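Local coordinates for uncharacterized protein MJ0690 (PDB 3K32) that is of unknown function but is a predicted subunit of a tRNA methyltransferase, with a HUP-class fold that probably binds a nucleotide, at residues M7-F13 with Y31-T37; S45-E51 with K164-D168; I69-A73 with A86-V90. All coordinates share one frame; numbering follows the deposited sequence.

Interaction 1 of 3, residues M7-F13 with Y31-T37; sequences MDVHVLF and YNPHLIT
Leu-35 sets a methyl over the centre of the Phe-13 ring. Leu-35 CD2 stands 3.5 Å from the Phe-13 ring centroid and 5° off its normal, a CH-pi contact. Phe-13 CG lies anti to the backbone N (chi1 -178°), and this carries the ring across to Leu-35. On the other face of the sheet, His-10 and His-34 lie side by side. Their ring planes differ by 38°, and His-10 CD2 comes 3.5 Å from His-34 CB. The two segments are parallel strands of a beta-alpha-beta unit crossing through helix 17-28, inside a Rossmann-like sheet. Backbone bonds join them, among them His-34 N to Val-9 O and Ile-36 N to Val-11 O. The SGGKDS sequence that follows Phe-13 and runs into helix 17-28 is consistent with a PP-loop. The His-34 ring is held by its own strand: His-34 ND1 donates to Asn-32 O at 3.1 Å, with the oxygen near the ring plane. Val-9 N reaches the same Asn-32 O from the opposite face of the carbonyl. Asp-8 OD1 approaches the edge of the imidazole, 3.2 Å from His-34 CE1. Asn-32 ND2 gives Asp-8 OD1 only a weak bond, while Asn-32 OD1 accepts from Lys-59.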
loop_
_atom_site.group_PDB
_atom_site.type_symbol
_atom_site.label_atom_id
_atom_site.label_comp_id
_atom_site.label_asym_id
_atom_site.label_seq_id
_atom_site.Cartn_x
_atom_site.Cartn_y
_atom_site.Cartn_z
HETATM N N MSE B 7 -12.912 10.150 -11.151
HETATM C CA MSE B 7 -12.139 9.113 -11.816
HETATM C C MSE B 7 -12.608 7.690 -11.469
HETATM O O MSE B 7 -12.594 7.282 -10.313
HETATM C CB MSE B 7 -10.667 9.308 -11.453
HETATM C CG MSE B 7 -9.692 8.426 -12.184
HETATM SE SE MSE B 7 -9.171 9.174 -13.882
HETATM C CE MSE B 7 -8.934 11.046 -13.367
ATOM N N ASP B 8 -13.026 6.936 -12.476
ATOM C CA ASP B 8 -13.388 5.543 -12.255
ATOM C C ASP B 8 -12.161 4.668 -11.945
ATOM O O ASP B 8 -11.036 4.981 -12.330
ATOM C CB ASP B 8 -14.139 4.970 -13.464
ATOM C CG ASP B 8 -15.549 5.546 -13.622
ATOM O OD1 ASP B 8 -16.074 6.131 -12.653
ATOM O OD2 ASP B 8 -16.135 5.402 -14.722
ATOM N N VAL B 9 -12.394 3.571 -11.238
ATOM C CA VAL B 9 -11.395 2.532 -11.102
ATOM C C VAL B 9 -12.072 1.181 -10.950
ATOM O O VAL B 9 -13.095 1.051 -10.293
ATOM C CB VAL B 9 -10.492 2.774 -9.902
ATOM C CG1 VAL B 9 -11.315 3.022 -8.659
ATOM C CG2 VAL B 9 -9.586 1.582 -9.713
ATOM N N HIS B 10 -11.507 0.169 -11.578
ATOM C CA HIS B 10 -12.143 -1.133 -11.590
ATOM C C HIS B 10 -11.404 -2.078 -10.654
ATOM O O HIS B 10 -10.219 -2.355 -10.836
ATOM C CB HIS B 10 -12.249 -1.657 -13.026
ATOM C CG HIS B 10 -13.173 -0.834 -13.882
ATOM N ND1 HIS B 10 -12.755 0.308 -14.537
ATOM C CD2 HIS B 10 -14.490 -0.961 -14.145
ATOM C CE1 HIS B 10 -13.779 0.836 -15.181
ATOM N NE2 HIS B 10 -14.847 0.095 -14.958
ATOM N N VAL B 11 -12.119 -2.548 -9.640
ATOM C CA VAL B 11 -11.518 -3.250 -8.521
ATOM C C VAL B 11 -11.890 -4.727 -8.511
ATOM O O VAL B 11 -13.031 -5.084 -8.240
ATOM C CB VAL B 11 -12.016 -2.661 -7.196
ATOM C CG1 VAL B 11 -11.221 -3.232 -6.022
ATOM C CG2 VAL B 11 -11.957 -1.150 -7.213
ATOM N N LEU B 12 -10.924 -5.586 -8.793
ATOM C CA LEU B 12 -11.127 -7.007 -8.569
ATOM C C LEU B 12 -11.579 -7.169 -7.136
ATOM O O LEU B 12 -10.992 -6.605 -6.220
ATOM C CB LEU B 12 -9.841 -7.781 -8.824
ATOM C CG LEU B 12 -9.572 -7.940 -10.318
ATOM C CD1 LEU B 12 -8.094 -8.128 -10.598
ATOM C CD2 LEU B 12 -10.397 -9.117 -10.848
ATOM N N PHE B 13 -12.643 -7.928 -6.941
ATOM C CA PHE B 13 -13.322 -7.913 -5.661
ATOM C C PHE B 13 -13.854 -9.306 -5.334
ATOM O O PHE B 13 -14.537 -9.930 -6.154
ATOM C CB PHE B 13 -14.436 -6.870 -5.723
ATOM C CG PHE B 13 -15.199 -6.694 -4.443
ATOM C CD1 PHE B 13 -14.661 -5.967 -3.391
ATOM C CD2 PHE B 13 -16.485 -7.209 -4.313
ATOM C CE1 PHE B 13 -15.375 -5.791 -2.219
ATOM C CE2 PHE B 13 -17.208 -7.018 -3.147
ATOM C CZ PHE B 13 -16.648 -6.316 -2.095
ATOM N N TYR B 31 -12.193 8.158 -5.774
ATOM C CA TYR B 31 -12.462 7.361 -6.969
ATOM C C TYR B 31 -13.860 6.799 -6.970
ATOM O O TYR B 31 -14.413 6.485 -5.918
ATOM C CB TYR B 31 -11.529 6.172 -7.060
ATOM C CG TYR B 31 -10.086 6.503 -7.322
ATOM C CD1 TYR B 31 -9.637 6.724 -8.598
ATOM C CD2 TYR B 31 -9.163 6.540 -6.289
ATOM C CE1 TYR B 31 -8.326 7.002 -8.840
ATOM C CE2 TYR B 31 -7.848 6.824 -6.527
ATOM C CZ TYR B 31 -7.430 7.050 -7.807
ATOM O OH TYR B 31 -6.105 7.333 -8.070
ATOM N N ASN B 32 -14.421 6.628 -8.159
ATOM C CA ASN B 32 -15.632 5.840 -8.274
ATOM C C ASN B 32 -15.290 4.370 -8.534
ATOM O O ASN B 32 -14.917 4.001 -9.651
ATOM C CB ASN B 32 -16.516 6.386 -9.374
ATOM C CG ASN B 32 -17.913 5.857 -9.284
ATOM O OD1 ASN B 32 -18.307 5.310 -8.255
ATOM N ND2 ASN B 32 -18.679 6.012 -10.358
ATOM N N PRO B 33 -15.382 3.529 -7.494
ATOM C CA PRO B 33 -14.984 2.125 -7.596
ATOM C C PRO B 33 -16.046 1.267 -8.273
ATOM O O PRO B 33 -17.204 1.259 -7.863
ATOM C CB PRO B 33 -14.844 1.685 -6.129
ATOM C CG PRO B 33 -14.943 2.928 -5.319
ATOM C CD PRO B 33 -15.805 3.856 -6.128
ATOM N N HIS B 34 -15.645 0.562 -9.320
ATOM C CA HIS B 34 -16.508 -0.423 -9.949
ATOM C C HIS B 34 -15.974 -1.799 -9.571
ATOM O O HIS B 34 -14.986 -2.280 -10.141
ATOM C CB HIS B 34 -16.537 -0.215 -11.461
ATOM C CG HIS B 34 -17.181 1.076 -11.876
ATOM N ND1 HIS B 34 -16.673 2.308 -11.522
ATOM C CD2 HIS B 34 -18.296 1.324 -12.603
ATOM C CE1 HIS B 34 -17.447 3.260 -12.013
ATOM N NE2 HIS B 34 -18.436 2.692 -12.676
ATOM N N LEU B 35 -16.600 -2.403 -8.569
ATOM C CA LEU B 35 -16.219 -3.734 -8.117
ATOM C C LEU B 35 -16.497 -4.750 -9.208
ATOM O O LEU B 35 -17.586 -4.773 -9.791
ATOM C CB LEU B 35 -16.987 -4.114 -6.844
ATOM C CG LEU B 35 -16.450 -3.577 -5.516
ATOM C CD1 LEU B 35 -15.847 -2.201 -5.665
ATOM C CD2 LEU B 35 -17.519 -3.594 -4.416
ATOM N N ILE B 36 -15.504 -5.578 -9.489
ATOM C CA ILE B 36 -15.672 -6.680 -10.424
ATOM C C ILE B 36 -15.135 -8.030 -9.873
ATOM O O ILE B 36 -14.087 -8.111 -9.214
ATOM C CB ILE B 36 -15.045 -6.351 -11.785
ATOM C CG1 ILE B 36 -13.537 -6.413 -11.688
ATOM C CG2 ILE B 36 -15.483 -4.978 -12.286
ATOM C CD1 ILE B 36 -13.009 -7.746 -12.125
ATOM N N THR B 37 -15.890 -9.080 -10.141
ATOM C CA THR B 37 -15.552 -10.425 -9.723
ATOM C C THR B 37 -15.489 -11.323 -10.958
ATOM O O THR B 37 -16.457 -11.425 -11.711
ATOM C CB THR B 37 -16.634 -10.999 -8.769
ATOM O OG1 THR B 37 -16.830 -10.113 -7.667
ATOM C CG2 THR B 37 -16.223 -12.356 -8.237
#

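Interaction 2 of 3, residues S45-E51 with K164-D168; sequences SYKLAEE and KLSSD
Ser-167 reaches into the start of helix 47-56 and joins its first turn to Ser-45. The loop 164-168 packs on the N-terminal turn of this helix, which follows strand 32-39 of the Rossmann-like parallel sheet. The loop itself comes after strand 154-159 and ends at Asp-168, the N-cap of helix 169-180.

The Ser-167 side chain is short, and both its atoms are used. CB packs beside the methyl of Ala-49, with Ser-167 CB 3.6 Å from Ala-49 CB. The hydroxyl sits anti to the carbonyl carbon (chi1 -75°), which turns it to the helix. There Ser-167 OG donates to Ser-45 O at 2.7 Å, in the carbonyl plane and on a lone pair. It also accepts from Ala-49 N at 3.0 Å, with an N-H...O angle of 159°. One hydroxyl thus serves an amide of the first turn and a carbonyl just before the helix.

A water works next to it. It accepts from Leu-48 N and donates to Ser-45 O and Leu-165 O, so Ser-45 O is gripped by two donors.

Farther out, the contact turns charged. The Lys-164 chain crosses that of Lys-47 at about a right angle, with Lys-164 CE 3.4 Å from Lys-47 CG. Lys-164 NZ then forms a salt bridge to Glu-51 OE1 at 3.3 Å. Lys-164 is poorly ordered, so this link is probably loose. Lys-47 NZ may share Glu-51, but that bond is weak and the placing of Glu-51 OE2 is doubtful.

Behind the loop, Ser-45 and Leu-165 both touch Ala-171 of helix 169-180. Asp-168 OD1 makes a weak bond to Glu-170 N. Its other oxygen, Asp-168 OD2, takes a 2.9 Å bond from Ser-166 OG, which comes in from above the carboxylate plane.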
loop_
_atom_site.group_PDB
_atom_site.type_symbol
_atom_site.label_atom_id
_atom_site.label_comp_id
_atom_site.label_asym_id
_atom_site.label_seq_id
_atom_site.Cartn_x
_atom_site.Cartn_y
_atom_site.Cartn_z
ATOM N N SER B 45 -19.798 -18.953 -7.949
ATOM C CA SER B 45 -19.132 -18.625 -6.699
ATOM C C SER B 45 -19.075 -17.115 -6.397
ATOM O O SER B 45 -18.581 -16.715 -5.340
ATOM C CB SER B 45 -17.721 -19.237 -6.668
ATOM O OG SER B 45 -16.855 -18.629 -7.622
ATOM N N TYR B 46 -19.585 -16.285 -7.302
ATOM C CA TYR B 46 -19.512 -14.838 -7.115
ATOM C C TYR B 46 -20.637 -14.293 -6.244
ATOM O O TYR B 46 -20.671 -13.108 -5.932
ATOM C CB TYR B 46 -19.567 -14.134 -8.465
ATOM C CG TYR B 46 -20.774 -14.541 -9.254
ATOM C CD1 TYR B 46 -21.975 -13.851 -9.124
ATOM C CD2 TYR B 46 -20.729 -15.637 -10.101
ATOM C CE1 TYR B 46 -23.091 -14.227 -9.834
ATOM C CE2 TYR B 46 -21.841 -16.024 -10.816
ATOM C CZ TYR B 46 -23.021 -15.316 -10.677
ATOM O OH TYR B 46 -24.124 -15.699 -11.391
ATOM N N LYS B 47 -21.572 -15.148 -5.863
ATOM C CA LYS B 47 -22.735 -14.667 -5.127
ATOM C C LYS B 47 -22.351 -13.827 -3.888
ATOM O O LYS B 47 -22.932 -12.773 -3.640
ATOM C CB LYS B 47 -23.688 -15.832 -4.812
ATOM C CG LYS B 47 -23.931 -16.093 -3.342
ATOM C CD LYS B 47 -25.212 -15.420 -2.870
ATOM C CE LYS B 47 -26.440 -15.954 -3.607
ATOM N NZ LYS B 47 -27.685 -15.209 -3.256
ATOM N N LEU B 48 -21.350 -14.273 -3.140
ATOM C CA LEU B 48 -20.927 -13.573 -1.927
ATOM C C LEU B 48 -20.493 -12.122 -2.207
ATOM O O LEU B 48 -20.951 -11.171 -1.563
ATOM C CB LEU B 48 -19.793 -14.354 -1.248
ATOM C CG LEU B 48 -19.375 -14.029 0.199
ATOM C CD1 LEU B 48 -18.038 -13.285 0.249
ATOM C CD2 LEU B 48 -20.460 -13.269 0.958
ATOM N N ALA B 49 -19.601 -11.966 -3.174
ATOM C CA ALA B 49 -19.092 -10.658 -3.530
ATOM C C ALA B 49 -20.241 -9.707 -3.880
ATOM O O ALA B 49 -20.194 -8.516 -3.557
ATOM C CB ALA B 49 -18.115 -10.780 -4.681
ATOM N N GLU B 50 -21.269 -10.243 -4.533
ATOM C CA GLU B 50 -22.444 -9.462 -4.928
ATOM C C GLU B 50 -23.154 -8.843 -3.739
ATOM O O GLU B 50 -23.326 -7.621 -3.669
ATOM C CB GLU B 50 -23.441 -10.318 -5.710
ATOM C CG GLU B 50 -23.308 -10.193 -7.211
ATOM C CD GLU B 50 -24.526 -10.727 -7.961
ATOM O OE1 GLU B 50 -24.758 -11.959 -7.920
ATOM O OE2 GLU B 50 -25.237 -9.909 -8.600
ATOM N N GLU B 51 -23.572 -9.700 -2.816
ATOM C CA GLU B 51 -24.230 -9.262 -1.598
ATOM C C GLU B 51 -23.389 -8.202 -0.883
ATOM O O GLU B 51 -23.917 -7.194 -0.414
ATOM C CB GLU B 51 -24.476 -10.461 -0.679
ATOM C CG GLU B 51 -25.272 -11.585 -1.335
ATOM C CD GLU B 51 -25.354 -12.846 -0.472
ATOM O OE1 GLU B 51 -24.663 -12.913 0.571
ATOM O OE2 GLU B 51 -26.115 -13.769 -0.838
ATOM N N LYS B 164 -20.890 -21.459 2.824
ATOM C CA LYS B 164 -20.885 -20.412 1.818
ATOM C C LYS B 164 -19.622 -20.525 0.988
ATOM O O LYS B 164 -18.575 -20.950 1.480
ATOM C CB LYS B 164 -20.954 -19.027 2.469
ATOM C CG LYS B 164 -21.931 -18.067 1.801
ATOM C CD LYS B 164 -21.507 -17.717 0.385
ATOM C CE LYS B 164 -22.669 -17.108 -0.393
ATOM N NZ LYS B 164 -23.197 -15.845 0.216
ATOM N N LEU B 165 -19.737 -20.143 -0.277
ATOM C CA LEU B 165 -18.633 -20.185 -1.218
ATOM C C LEU B 165 -17.979 -18.806 -1.279
ATOM O O LEU B 165 -18.651 -17.805 -1.548
ATOM C CB LEU B 165 -19.151 -20.571 -2.611
ATOM C CG LEU B 165 -19.736 -21.958 -2.942
ATOM C CD1 LEU B 165 -18.660 -22.904 -3.475
ATOM C CD2 LEU B 165 -20.519 -22.596 -1.781
ATOM N N SER B 166 -16.674 -18.749 -1.019
ATOM C CA SER B 166 -15.929 -17.499 -1.158
ATOM C C SER B 166 -15.896 -17.084 -2.633
ATOM O O SER B 166 -16.135 -17.910 -3.516
ATOM C CB SER B 166 -14.516 -17.643 -0.601
ATOM O OG SER B 166 -13.855 -16.395 -0.603
ATOM N N SER B 167 -15.620 -15.809 -2.905
ATOM C CA SER B 167 -15.757 -15.301 -4.272
ATOM C C SER B 167 -14.437 -15.058 -5.004
ATOM O O SER B 167 -14.408 -14.358 -6.013
ATOM C CB SER B 167 -16.646 -14.045 -4.329
ATOM O OG SER B 167 -18.026 -14.352 -4.185
ATOM N N ASP B 168 -13.349 -15.637 -4.506
ATOM C CA ASP B 168 -12.099 -15.642 -5.265
ATOM C C ASP B 168 -11.975 -16.922 -6.104
ATOM O O ASP B 168 -12.850 -17.793 -6.056
ATOM C CB ASP B 168 -10.908 -15.504 -4.323
ATOM C CG ASP B 168 -11.062 -16.356 -3.084
ATOM O OD1 ASP B 168 -10.827 -17.586 -3.170
ATOM O OD2 ASP B 168 -11.444 -15.796 -2.031
HETATM O O HOH W 1 -20.301 -16.962 -3.401
#

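Interaction 3 of 3, residues I69-A73 with A86-V90; sequences IVEKA and AIQYV
This is a mostly apolar helix-helix contact on the far side of the chain's centre from the 7-13 and 31-37 strand pair. Helices 68-80 and 84-98 follow each other in the chain and run nearly antiparallel, 161° between the short segments. Small residues let the backbones close up at one end: Ala-73 and Ala-86 have their CA atoms 4.8 Å apart. The Ala-73 methyl also meets Val-90, with Ala-73 CB 3.5 Å from Val-90 CG2. Ile-69 follows one turn earlier, its CG2 4.0 Å from Val-90 CG1.

Tyr-89 closes the outer side. Its CG is anti to the backbone N (chi1 160°), and the ring reaches across to helix 68-80. One edge faces the backbone, with Tyr-89 CE2 3.5 Å from Ile-69 O. Lys-72 crosses one face with its aliphatic chain, and Lys-72 CD lies 3.7 Å from Tyr-89 CZ, off-centre. The Lys-72 ammonium is farther off, so any cation-pi attraction is weak at most. With an alanine in place of Tyr-89 the ring is gone, which would probably leave a gap beside Ile-69 and the Lys-72 chain without the face it lies on.

Helix 169-180 packs on the same pair, Ile-173 touching Ala-73 and Tyr-169 touching Val-90. Two consecutive antiparallel helices joined by a short link, as here, form an alpha-helical hairpin.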
loop_
_atom_site.group_PDB
_atom_site.type_symbol
_atom_site.label_atom_id
_atom_site.label_comp_id
_atom_site.label_asym_id
_atom_site.label_seq_id
_atom_site.Cartn_x
_atom_site.Cartn_y
_atom_site.Cartn_z
ATOM N N ILE B 69 -8.564 -21.124 -18.179
ATOM C CA ILE B 69 -7.666 -20.479 -17.240
ATOM C C ILE B 69 -7.644 -21.270 -15.946
ATOM O O ILE B 69 -6.570 -21.548 -15.407
ATOM C CB ILE B 69 -8.066 -19.018 -16.962
ATOM C CG1 ILE B 69 -7.917 -18.176 -18.230
ATOM C CG2 ILE B 69 -7.190 -18.441 -15.866
ATOM C CD1 ILE B 69 -8.760 -16.969 -18.229
ATOM N N VAL B 70 -8.824 -21.660 -15.460
ATOM C CA VAL B 70 -8.899 -22.456 -14.231
ATOM C C VAL B 70 -8.559 -23.921 -14.457
ATOM O O VAL B 70 -8.012 -24.576 -13.569
ATOM C CB VAL B 70 -10.264 -22.325 -13.499
ATOM C CG1 VAL B 70 -10.300 -21.033 -12.699
ATOM C CG2 VAL B 70 -11.460 -22.430 -14.484
ATOM N N GLU B 71 -8.858 -24.431 -15.648
ATOM C CA GLU B 71 -8.475 -25.800 -15.986
ATOM C C GLU B 71 -6.976 -25.963 -15.770
ATOM O O GLU B 71 -6.513 -26.960 -15.206
ATOM C CB GLU B 71 -8.871 -26.149 -17.423
ATOM C CG GLU B 71 -10.373 -26.318 -17.621
ATOM C CD GLU B 71 -10.943 -27.518 -16.865
ATOM O OE1 GLU B 71 -10.149 -28.376 -16.414
ATOM O OE2 GLU B 71 -12.186 -27.611 -16.731
ATOM N N LYS B 72 -6.222 -24.956 -16.190
ATOM C CA LYS B 72 -4.773 -24.984 -16.050
ATOM C C LYS B 72 -4.340 -24.775 -14.586
ATOM O O LYS B 72 -3.367 -25.388 -14.119
ATOM C CB LYS B 72 -4.124 -23.956 -16.977
ATOM C CG LYS B 72 -2.647 -23.840 -16.774
ATOM C CD LYS B 72 -1.983 -23.106 -17.909
ATOM C CE LYS B 72 -0.469 -23.286 -17.841
ATOM N NZ LYS B 72 -0.068 -24.727 -17.776
ATOM N N ALA B 73 -5.066 -23.924 -13.860
ATOM C CA ALA B 73 -4.785 -23.742 -12.440
ATOM C C ALA B 73 -4.965 -25.068 -11.742
ATOM O O ALA B 73 -4.222 -25.399 -10.819
ATOM C CB ALA B 73 -5.695 -22.699 -11.826
ATOM N N ALA B 86 -0.429 -21.631 -8.808
ATOM C CA ALA B 86 -1.704 -21.610 -9.517
ATOM C C ALA B 86 -2.420 -20.283 -9.354
ATOM O O ALA B 86 -2.958 -19.742 -10.314
ATOM C CB ALA B 86 -2.607 -22.763 -9.056
ATOM N N ILE B 87 -2.435 -19.760 -8.138
ATOM C CA ILE B 87 -3.089 -18.494 -7.898
ATOM C C ILE B 87 -2.369 -17.383 -8.646
ATOM O O ILE B 87 -3.011 -16.558 -9.296
ATOM C CB ILE B 87 -3.172 -18.163 -6.402
ATOM C CG1 ILE B 87 -3.963 -19.248 -5.669
ATOM C CG2 ILE B 87 -3.839 -16.806 -6.189
ATOM C CD1 ILE B 87 -5.395 -19.378 -6.141
ATOM N N GLN B 88 -1.039 -17.362 -8.558
ATOM C CA GLN B 88 -0.258 -16.384 -9.315
ATOM C C GLN B 88 -0.699 -16.403 -10.778
ATOM O O GLN B 88 -1.098 -15.364 -11.332
ATOM C CB GLN B 88 1.249 -16.673 -9.237
ATOM C CG GLN B 88 1.988 -15.901 -8.171
ATOM C CD GLN B 88 1.786 -14.393 -8.282
ATOM O OE1 GLN B 88 0.949 -13.825 -7.588
ATOM N NE2 GLN B 88 2.548 -13.743 -9.160
ATOM N N TYR B 89 -0.629 -17.588 -11.391
ATOM C CA TYR B 89 -0.899 -17.711 -12.811
ATOM C C TYR B 89 -2.273 -17.153 -13.191
ATOM O O TYR B 89 -2.393 -16.440 -14.183
ATOM C CB TYR B 89 -0.746 -19.162 -13.322
ATOM C CG TYR B 89 -1.487 -19.356 -14.618
ATOM C CD1 TYR B 89 -0.956 -18.903 -15.825
ATOM C CD2 TYR B 89 -2.753 -19.933 -14.637
ATOM C CE1 TYR B 89 -1.663 -19.032 -17.022
ATOM C CE2 TYR B 89 -3.466 -20.069 -15.825
ATOM C CZ TYR B 89 -2.922 -19.621 -17.007
ATOM O OH TYR B 89 -3.642 -19.768 -18.173
ATOM N N VAL B 90 -3.303 -17.489 -12.414
ATOM C CA VAL B 90 -4.661 -17.034 -12.716
ATOM C C VAL B 90 -4.750 -15.510 -12.599
ATOM O O VAL B 90 -5.167 -14.830 -13.537
ATOM C CB VAL B 90 -5.713 -17.664 -11.773
ATOM C CG1 VAL B 90 -7.105 -17.107 -12.069
ATOM C CG2 VAL B 90 -5.697 -19.180 -11.870
#

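Interactions 1 and 2 touch and are both partly buried. Ala-49 packs on Phe-13 and Thr-37, so helix 47-56 lies against the strand pair and also receives the loop 164-168. At the other end of interaction 1, Met-7 and Tyr-31 pack on His-148 and Thr-145 of the second subunit. Interaction 3 is buried and touches neither. Its centre is about 23 Å from that of interaction 1, and it lies within the chain between the two segments of interaction 2. Helix 169-180 links these last two. The chemistry follows the place: a backbone ladder in interaction 1, buried polar bonds and surface charges in interaction 2, largely apolar packing in interaction 3.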